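Local coordinates for protein Xaa-Pro Dipeptidase (Alteromonas macleodii, PDB 2QS8) that binds methionine in its active site and, as a metal-dependent amidohydrolase, probably works as a dipeptidase or carboxypeptidase that releases C-terminal residues from peptides, at residues V70-E75 / Q97-T102; E217-V222 / I246-D251; G14-G19 / G373-G378. All blocks are in the same frame, centred on the assembly; numbering follows the deposited sequence.

How the contacts relate
The three contacts are spread widely over the chain, with centres 26 to 34 Å apart and nearest atoms about 14 to 17 Å apart, so none touch. Contact 3 joins residues 14-19 to residues 373-378, closing a loop that encloses nearly the whole TIM barrel; contacts 1 and 2 follow one another in series inside it. Contact 1 ties the metal-binding loop after strand 69-70 to helix 88-104. Contact 2, on the opposite side of the chain's centre, packs helix 215-227 on the end of helix 239-248. Together they sample the metal-site loop with its helix, a pair of helices on the barrel's outer layer, and the place where an N-terminal strand meets the loop before strand 383-386.

Contact 1. Residues V70-E75 / Q97-T102; sequences VHFGQE and QHAYVT. With MG (magnesium ion), chain C.
Phe-72 lays its ring on helix 88-104 while His-98 of that helix reaches back to Gly-73, just past the His-X-His metal motif (His-69, His-71) at the start of an amidohydrolase TIM barrel. The side chains run antiparallel past one another. Over one face of the Phe-72 ring stands Ala-99: its CA is 3.6 Å from the ring centroid and 12° off the normal, a CH-pi contact. Val-70 CG2 meets the opposite face near its rim.

His-98, its CG beside the backbone N (chi1 -66°), turns a ring edge to the type II turn of residues 71-74. Gly-73 N donates to His-98 ND1 at 2.9 Å, almost in the ring plane, which is consistent with a neutral ring protonated on NE2. Glu-75 CG comes obliquely to 3.6 Å from His-98 NE2, while Glu-75 OE2 accepts from His-334 N; the His-334 ring stacks on His-98. His-71 leaves the backbone away from the helix, and its NE2 binds the magnesium ion at 2.2 Å. Thr-102 OG1, 3.3 Å from Phe-72 CE1, donates to His-98 O at 2.8 Å, and Thr-102 N reaches that oxygen from the other face of its carbonyl plane.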
loop_
_atom_site.group_PDB
_atom_site.type_symbol
_atom_site.label_atom_id
_atom_site.label_comp_id
_atom_site.label_asym_id
_atom_site.label_seq_id
_atom_site.Cartn_x
_atom_site.Cartn_y
_atom_site.Cartn_z
ATOM N N VAL A 70 -6.021 21.578 24.489
ATOM C CA VAL A 70 -5.043 22.660 24.509
ATOM C C VAL A 70 -3.887 22.357 23.559
ATOM O O VAL A 70 -3.649 21.198 23.214
ATOM C CB VAL A 70 -4.465 22.897 25.937
ATOM C CG1 VAL A 70 -5.594 23.271 26.904
ATOM C CG2 VAL A 70 -3.725 21.662 26.415
ATOM N N HIS A 71 -3.187 23.406 23.134
ATOM C CA HIS A 71 -2.053 23.260 22.227
ATOM C C HIS A 71 -0.839 24.042 22.735
ATOM O O HIS A 71 -0.427 25.031 22.120
ATOM C CB HIS A 71 -2.414 23.764 20.821
ATOM C CG HIS A 71 -3.528 23.014 20.168
ATOM N ND1 HIS A 71 -3.403 21.704 19.755
ATOM C CD2 HIS A 71 -4.789 23.393 19.844
ATOM C CE1 HIS A 71 -4.536 21.311 19.201
ATOM N NE2 HIS A 71 -5.393 22.315 19.242
ATOM N N PHE A 72 -0.270 23.614 23.853
ATOM C CA PHE A 72 0.899 24.302 24.382
ATOM C C PHE A 72 1.948 24.315 23.276
ATOM O O PHE A 72 2.135 23.312 22.582
ATOM C CB PHE A 72 1.482 23.573 25.598
ATOM C CG PHE A 72 0.551 23.485 26.788
ATOM C CD1 PHE A 72 -0.385 24.483 27.051
ATOM C CD2 PHE A 72 0.664 22.431 27.683
ATOM C CE1 PHE A 72 -1.188 24.428 28.195
ATOM C CE2 PHE A 72 -0.129 22.365 28.829
ATOM C CZ PHE A 72 -1.056 23.365 29.085
ATOM N N GLY A 73 2.627 25.446 23.106
ATOM C CA GLY A 73 3.649 25.543 22.082
ATOM C C GLY A 73 3.267 26.465 20.944
ATOM O O GLY A 73 4.087 26.777 20.085
ATOM N N GLN A 74 2.013 26.898 20.928
ATOM C CA GLN A 74 1.552 27.804 19.891
ATOM C C GLN A 74 0.457 28.727 20.407
ATOM O O GLN A 74 -0.211 28.421 21.398
ATOM C CB GLN A 74 1.044 27.009 18.685
ATOM C CG GLN A 74 -0.279 26.307 18.908
ATOM C CD GLN A 74 -0.542 25.216 17.884
ATOM O OE1 GLN A 74 0.030 24.127 17.954
ATOM N NE2 GLN A 74 -1.409 25.505 16.918
ATOM N N GLU A 75 0.318 29.868 19.741
ATOM C CA GLU A 75 -0.702 30.881 20.028
ATOM C C GLU A 75 -0.921 31.587 18.704
ATOM O O GLU A 75 -0.010 32.237 18.190
ATOM C CB GLU A 75 -0.230 31.891 21.065
ATOM C CG GLU A 75 -0.020 31.300 22.439
ATOM C CD GLU A 75 0.056 32.357 23.523
ATOM O OE1 GLU A 75 0.789 33.349 23.325
ATOM O OE2 GLU A 75 -0.613 32.180 24.566
ATOM N N GLN A 97 6.252 27.744 29.073
ATOM C CA GLN A 97 5.536 28.909 29.616
ATOM C C GLN A 97 4.016 28.777 29.486
ATOM O O GLN A 97 3.275 29.129 30.396
ATOM C CB GLN A 97 5.991 30.200 28.919
ATOM C CG GLN A 97 7.496 30.402 28.979
ATOM C CD GLN A 97 8.035 30.283 30.401
ATOM O OE1 GLN A 97 7.742 31.121 31.257
ATOM N NE2 GLN A 97 8.819 29.231 30.659
ATOM N N HIS A 98 3.567 28.271 28.345
ATOM C CA HIS A 98 2.151 28.093 28.110
ATOM C C HIS A 98 1.568 27.148 29.153
ATOM O O HIS A 98 0.483 27.388 29.679
ATOM C CB HIS A 98 1.913 27.527 26.713
ATOM C CG HIS A 98 2.301 28.463 25.610
ATOM N ND1 HIS A 98 2.476 28.038 24.307
ATOM C CD2 HIS A 98 2.498 29.797 25.603
ATOM C CE1 HIS A 98 2.764 29.080 23.549
ATOM N NE2 HIS A 98 2.784 30.160 24.304
ATOM N N ALA A 99 2.296 26.080 29.449
ATOM C CA ALA A 99 1.835 25.095 30.410
ATOM C C ALA A 99 1.804 25.670 31.812
ATOM O O ALA A 99 0.855 25.461 32.556
ATOM C CB ALA A 99 2.738 23.870 30.379
ATOM N N TYR A 100 2.852 26.397 32.171
ATOM C CA TYR A 100 2.918 26.973 33.495
ATOM C C TYR A 100 1.799 27.985 33.783
ATOM O O TYR A 100 1.188 27.937 34.857
ATOM C CB TYR A 100 4.275 27.628 33.731
ATOM C CG TYR A 100 4.417 28.104 35.143
ATOM C CD1 TYR A 100 4.412 27.196 36.203
ATOM C CD2 TYR A 100 4.470 29.466 35.437
ATOM C CE1 TYR A 100 4.451 27.634 37.526
ATOM C CE2 TYR A 100 4.507 29.916 36.756
ATOM C CZ TYR A 100 4.497 28.996 37.793
ATOM O OH TYR A 100 4.533 29.437 39.094
ATOM N N VAL A 101 1.522 28.891 32.848
ATOM C CA VAL A 101 0.468 29.868 33.084
ATOM C C VAL A 101 -0.909 29.207 33.152
ATOM O O VAL A 101 -1.807 29.695 33.839
ATOM C CB VAL A 101 0.434 30.981 31.989
ATOM C CG1 VAL A 101 1.782 31.685 31.912
ATOM C CG2 VAL A 101 0.052 30.387 30.642
ATOM N N THR A 102 -1.069 28.097 32.438
ATOM C CA THR A 102 -2.334 27.381 32.423
ATOM C C THR A 102 -2.516 26.675 33.760
ATOM O O THR A 102 -3.611 26.631 34.319
ATOM C CB THR A 102 -2.367 26.341 31.284
ATOM O OG1 THR A 102 -2.263 27.006 30.014
ATOM C CG2 THR A 102 -3.666 25.551 31.325
HETATM MG MG MG C . -7.271 22.377 18.154
#

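Contact 2. Residues E217-V222 / I246-D251; sequences EVDAVV and IKAGVD
Val-222 and Val-218, one turn apart on helix 215-227, close on the methyl group of Ala-248, and this apolar set makes up most of the contact. Val-222 CG2 lies 3.8 Å from Ala-248 CB and 3.9 Å from Val-250 CG1, so one methyl bridges the end of the second helix and the loop beyond it. It can do so because CG1 takes the position anti to the backbone N (chi1 175°), putting CG2 beside that nitrogen and facing both Ala-248 and Val-250. Val-218 adds its CG2 at 3.9 Å from Ala-248 CB, coming from the preceding turn.

Polar atoms also touch this patch, but no hydrogen bond crosses the interface. Asp-219 OD1 sits 3.3 Å from Ala-248 CB while accepting a bond from Gln-215 NE2 one turn earlier in its own helix. Val-222 CG2 comes within 3.4 Å of Ala-248 O.

Two neighbouring helices of the TIM barrel's outer layer meet here, each followed by a strand of the parallel sheet: helix 215-227 by strand 231-236, and helix 239-248 by strand 252-253. The second helix ends in a Schellman motif. Gly-249 leaves helical geometry with positive phi (104°), and its N bonds back to Ile-246 O at 3.1 Å.

Among the charged groups beyond the contact, Asp-251 OD1 forms a salt bridge with Arg-367, and its OD2 accepts from Val-232 N. Glu-217 OE1 instead forms a salt bridge with Arg-183 NH2 of the second subunit.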
loop_
_atom_site.group_PDB
_atom_site.type_symbol
_atom_site.label_atom_id
_atom_site.label_comp_id
_atom_site.label_asym_id
_atom_site.label_seq_id
_atom_site.Cartn_x
_atom_site.Cartn_y
_atom_site.Cartn_z
ATOM N N GLU A 217 -11.600 4.197 7.060
ATOM C CA GLU A 217 -10.428 4.813 7.657
ATOM C C GLU A 217 -10.632 5.186 9.132
ATOM O O GLU A 217 -9.754 4.939 9.955
ATOM C CB GLU A 217 -9.995 6.052 6.852
ATOM C CG GLU A 217 -9.567 5.752 5.412
ATOM C CD GLU A 217 -9.277 7.008 4.591
ATOM O OE1 GLU A 217 -9.962 8.034 4.762
ATOM O OE2 GLU A 217 -8.366 6.958 3.745
ATOM N N VAL A 218 -11.774 5.767 9.482
ATOM C CA VAL A 218 -11.985 6.127 10.876
ATOM C C VAL A 218 -12.250 4.885 11.722
ATOM O O VAL A 218 -11.904 4.855 12.902
ATOM C CB VAL A 218 -13.117 7.196 11.056
ATOM C CG1 VAL A 218 -14.444 6.690 10.518
ATOM C CG2 VAL A 218 -13.241 7.558 12.521
ATOM N N ASP A 219 -12.839 3.849 11.131
ATOM C CA ASP A 219 -13.058 2.608 11.879
ATOM C C ASP A 219 -11.662 2.077 12.244
ATOM O O ASP A 219 -11.430 1.619 13.363
ATOM C CB ASP A 219 -13.792 1.543 11.037
ATOM C CG ASP A 219 -15.288 1.822 10.891
ATOM O OD1 ASP A 219 -15.830 2.605 11.693
ATOM O OD2 ASP A 219 -15.929 1.252 9.981
ATOM N N ALA A 220 -10.741 2.156 11.280
ATOM C CA ALA A 220 -9.372 1.692 11.479
ATOM C C ALA A 220 -8.682 2.456 12.607
ATOM O O ALA A 220 -7.855 1.895 13.310
ATOM C CB ALA A 220 -8.569 1.825 10.186
ATOM N N VAL A 221 -9.034 3.733 12.770
ATOM C CA VAL A 221 -8.459 4.556 13.826
ATOM C C VAL A 221 -8.879 3.998 15.184
ATOM O O VAL A 221 -8.049 3.802 16.071
ATOM C CB VAL A 221 -8.951 6.035 13.744
ATOM C CG1 VAL A 221 -8.476 6.813 14.953
ATOM C CG2 VAL A 221 -8.458 6.689 12.468
ATOM N N VAL A 222 -10.170 3.740 15.333
ATOM C CA VAL A 222 -10.699 3.213 16.583
ATOM C C VAL A 222 -10.149 1.823 16.894
ATOM O O VAL A 222 -9.621 1.587 17.979
ATOM C CB VAL A 222 -12.245 3.151 16.551
ATOM C CG1 VAL A 222 -12.769 2.489 17.817
ATOM C CG2 VAL A 222 -12.822 4.562 16.412
ATOM N N ILE A 246 -18.520 9.213 15.218
ATOM C CA ILE A 246 -19.370 8.851 16.344
ATOM C C ILE A 246 -19.753 7.384 16.212
ATOM O O ILE A 246 -19.659 6.625 17.171
ATOM C CB ILE A 246 -20.640 9.714 16.375
ATOM C CG1 ILE A 246 -20.249 11.181 16.539
ATOM C CG2 ILE A 246 -21.546 9.285 17.526
ATOM C CD1 ILE A 246 -21.373 12.155 16.294
ATOM N N LYS A 247 -20.175 6.989 15.019
ATOM C CA LYS A 247 -20.553 5.604 14.783
ATOM C C LYS A 247 -19.362 4.659 14.911
ATOM O O LYS A 247 -19.531 3.488 15.234
ATOM C CB LYS A 247 -21.181 5.449 13.395
ATOM C CG LYS A 247 -22.605 5.988 13.307
ATOM C CD LYS A 247 -23.283 5.662 11.975
ATOM C CE LYS A 247 -22.762 6.506 10.835
ATOM N NZ LYS A 247 -23.538 6.224 9.594
ATOM N N ALA A 248 -18.155 5.165 14.655
ATOM C CA ALA A 248 -16.963 4.321 14.741
ATOM C C ALA A 248 -16.603 4.030 16.195
ATOM O O ALA A 248 -15.918 3.048 16.487
ATOM C CB ALA A 248 -15.779 4.980 14.023
ATOM N N GLY A 249 -17.055 4.898 17.098
ATOM C CA GLY A 249 -16.792 4.692 18.512
ATOM C C GLY A 249 -15.729 5.559 19.160
ATOM O O GLY A 249 -15.147 5.160 20.167
ATOM N N VAL A 250 -15.473 6.739 18.605
ATOM C CA VAL A 250 -14.461 7.611 19.181
ATOM C C VAL A 250 -14.939 8.102 20.554
ATOM O O VAL A 250 -16.128 8.045 20.856
ATOM C CB VAL A 250 -14.137 8.804 18.247
ATOM C CG1 VAL A 250 -13.670 8.285 16.906
ATOM C CG2 VAL A 250 -15.354 9.689 18.066
ATOM N N ASP A 251 -14.005 8.568 21.383
ATOM C CA ASP A 251 -14.314 9.036 22.727
ATOM C C ASP A 251 -14.880 10.449 22.808
ATOM O O ASP A 251 -15.716 10.740 23.666
ATOM C CB ASP A 251 -13.064 8.928 23.601
ATOM C CG ASP A 251 -12.582 7.500 23.728
ATOM O OD1 ASP A 251 -13.148 6.752 24.553
ATOM O OD2 ASP A 251 -11.653 7.116 22.984
#

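Contact 3. Residues G14-G19 / G373-G378; sequences GKLIDG and GSIESG
Ile-375 meets residues 14-19 with both backbone and side chain. Its N donates to Asp-18 O at 2.8 Å with an N-H...O angle of 155°, lying in the carbonyl plane on a lone pair. The same oxygen is closely approached by Ser-374, whose CA is 3.0 Å away. At the far end of the side chain, Ile-375 CD1 touches Leu-16 CD1 at 3.5 Å, the two side chains crossing at a slant.

A water forms the next link. It donates to Asp-18 OD2 at 2.6 Å and to Ile-375 O at 2.9 Å, so Ile-375 is held to Asp-18 directly at N and through water at O.

An Asx turn shapes the 14-19 side. The Asp-18 chi1 of 72° folds the carboxylate back over the chain, where OD1 accepts from Lys-20 N, closing the turn, and from Ser-21 N. Gly-19 has a positive phi (103°) and brings its CA to 4.2 Å from Gly-373 O. In residues 373-378, Ser-374 OG donates to Glu-376 OE2 at 2.9 Å and accepts from Lys-379 NZ; Glu-376 OE2 also forms a salt bridge with NZ of Lys-20, just beyond residues 14-19, a further polar tie.

Here the N-terminal strand 9-16 ends and the loop before strand 383-386 passes it beside the TIM barrel, consistent with the small beta domain of many amidohydrolases; both strands pair with strand 60-67. Leu-16 and Ile-375 pack together on Ile-30 of strand 28-33, Ile-375 also covers Val-61 and Pro-63 of strand 60-67, and Ile-17 turns away to rest on Met-352 and Ile-355 of helix 351-357.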
loop_
_atom_site.group_PDB
_atom_site.type_symbol
_atom_site.label_atom_id
_atom_site.label_comp_id
_atom_site.label_asym_id
_atom_site.label_seq_id
_atom_site.Cartn_x
_atom_site.Cartn_y
_atom_site.Cartn_z
ATOM N N GLY A 14 -13.332 27.483 53.477
ATOM C CA GLY A 14 -14.511 28.278 53.762
ATOM C C GLY A 14 -15.687 27.631 53.075
ATOM O O GLY A 14 -16.698 27.315 53.706
ATOM N N LYS A 15 -15.541 27.428 51.772
ATOM C CA LYS A 15 -16.565 26.783 50.968
ATOM C C LYS A 15 -15.911 25.669 50.156
ATOM O O LYS A 15 -14.706 25.708 49.883
ATOM C CB LYS A 15 -17.250 27.800 50.055
ATOM C CG LYS A 15 -18.053 28.838 50.822
ATOM C CD LYS A 15 -19.028 29.555 49.918
ATOM C CE LYS A 15 -19.968 30.447 50.716
ATOM N NZ LYS A 15 -21.027 31.021 49.832
ATOM N N LEU A 16 -16.697 24.666 49.783
ATOM C CA LEU A 16 -16.151 23.546 49.036
ATOM C C LEU A 16 -17.061 22.982 47.955
ATOM O O LEU A 16 -18.181 22.550 48.235
ATOM C CB LEU A 16 -15.773 22.414 49.990
ATOM C CG LEU A 16 -15.364 21.082 49.339
ATOM C CD1 LEU A 16 -13.994 21.231 48.697
ATOM C CD2 LEU A 16 -15.325 19.968 50.384
ATOM N N ILE A 17 -16.567 23.009 46.717
ATOM C CA ILE A 17 -17.265 22.428 45.581
ATOM C C ILE A 17 -16.415 21.173 45.368
ATOM O O ILE A 17 -15.268 21.262 44.927
ATOM C CB ILE A 17 -17.208 23.347 44.343
ATOM C CG1 ILE A 17 -17.884 24.685 44.665
ATOM C CG2 ILE A 17 -17.905 22.685 43.160
ATOM C CD1 ILE A 17 -17.850 25.680 43.528
ATOM N N ASP A 18 -16.962 20.010 45.703
ATOM C CA ASP A 18 -16.197 18.777 45.600
ATOM C C ASP A 18 -16.168 18.048 44.258
ATOM O O ASP A 18 -15.368 17.135 44.080
ATOM C CB ASP A 18 -16.606 17.798 46.716
ATOM C CG ASP A 18 -17.987 17.186 46.510
ATOM O OD1 ASP A 18 -18.631 17.430 45.472
ATOM O OD2 ASP A 18 -18.430 16.437 47.406
ATOM N N GLY A 19 -17.032 18.437 43.326
ATOM C CA GLY A 19 -17.038 17.788 42.031
ATOM C C GLY A 19 -18.153 16.788 41.818
ATOM O O GLY A 19 -18.517 16.511 40.678
ATOM N N GLY A 373 -10.499 14.354 39.760
ATOM C CA GLY A 373 -11.809 14.838 39.360
ATOM C C GLY A 373 -12.736 15.285 40.470
ATOM O O GLY A 373 -13.754 15.923 40.200
ATOM N N SER A 374 -12.400 14.962 41.711
ATOM C CA SER A 374 -13.237 15.351 42.844
ATOM C C SER A 374 -12.452 15.337 44.146
ATOM O O SER A 374 -11.438 14.646 44.274
ATOM C CB SER A 374 -14.438 14.410 42.979
ATOM O OG SER A 374 -14.020 13.103 43.329
ATOM N N ILE A 375 -12.918 16.115 45.113
ATOM C CA ILE A 375 -12.255 16.156 46.405
ATOM C C ILE A 375 -12.968 15.131 47.276
ATOM O O ILE A 375 -13.994 15.409 47.898
ATOM C CB ILE A 375 -12.312 17.562 46.995
ATOM C CG1 ILE A 375 -11.613 18.525 46.020
ATOM C CG2 ILE A 375 -11.640 17.580 48.358
ATOM C CD1 ILE A 375 -11.601 19.974 46.437
ATOM N N GLU A 376 -12.410 13.926 47.272
ATOM C CA GLU A 376 -12.953 12.786 47.989
ATOM C C GLU A 376 -11.796 11.999 48.578
ATOM O O GLU A 376 -10.706 11.958 48.001
ATOM C CB GLU A 376 -13.728 11.899 47.010
ATOM C CG GLU A 376 -15.168 11.601 47.405
ATOM C CD GLU A 376 -16.044 11.220 46.207
ATOM O OE1 GLU A 376 -17.221 10.862 46.424
ATOM O OE2 GLU A 376 -15.564 11.289 45.053
ATOM N N SER A 377 -12.036 11.372 49.724
ATOM C CA SER A 377 -11.009 10.585 50.391
ATOM C C SER A 377 -10.482 9.479 49.478
ATOM O O SER A 377 -11.259 8.747 48.860
ATOM C CB SER A 377 -11.575 9.962 51.674
ATOM O OG SER A 377 -12.086 10.956 52.547
ATOM N N GLY A 378 -9.159 9.361 49.407
ATOM C CA GLY A 378 -8.552 8.348 48.570
ATOM C C GLY A 378 -7.994 8.886 47.261
ATOM O O GLY A 378 -6.961 8.416 46.789
HETATM O O HOH W 1 -16.592 15.774 49.183
#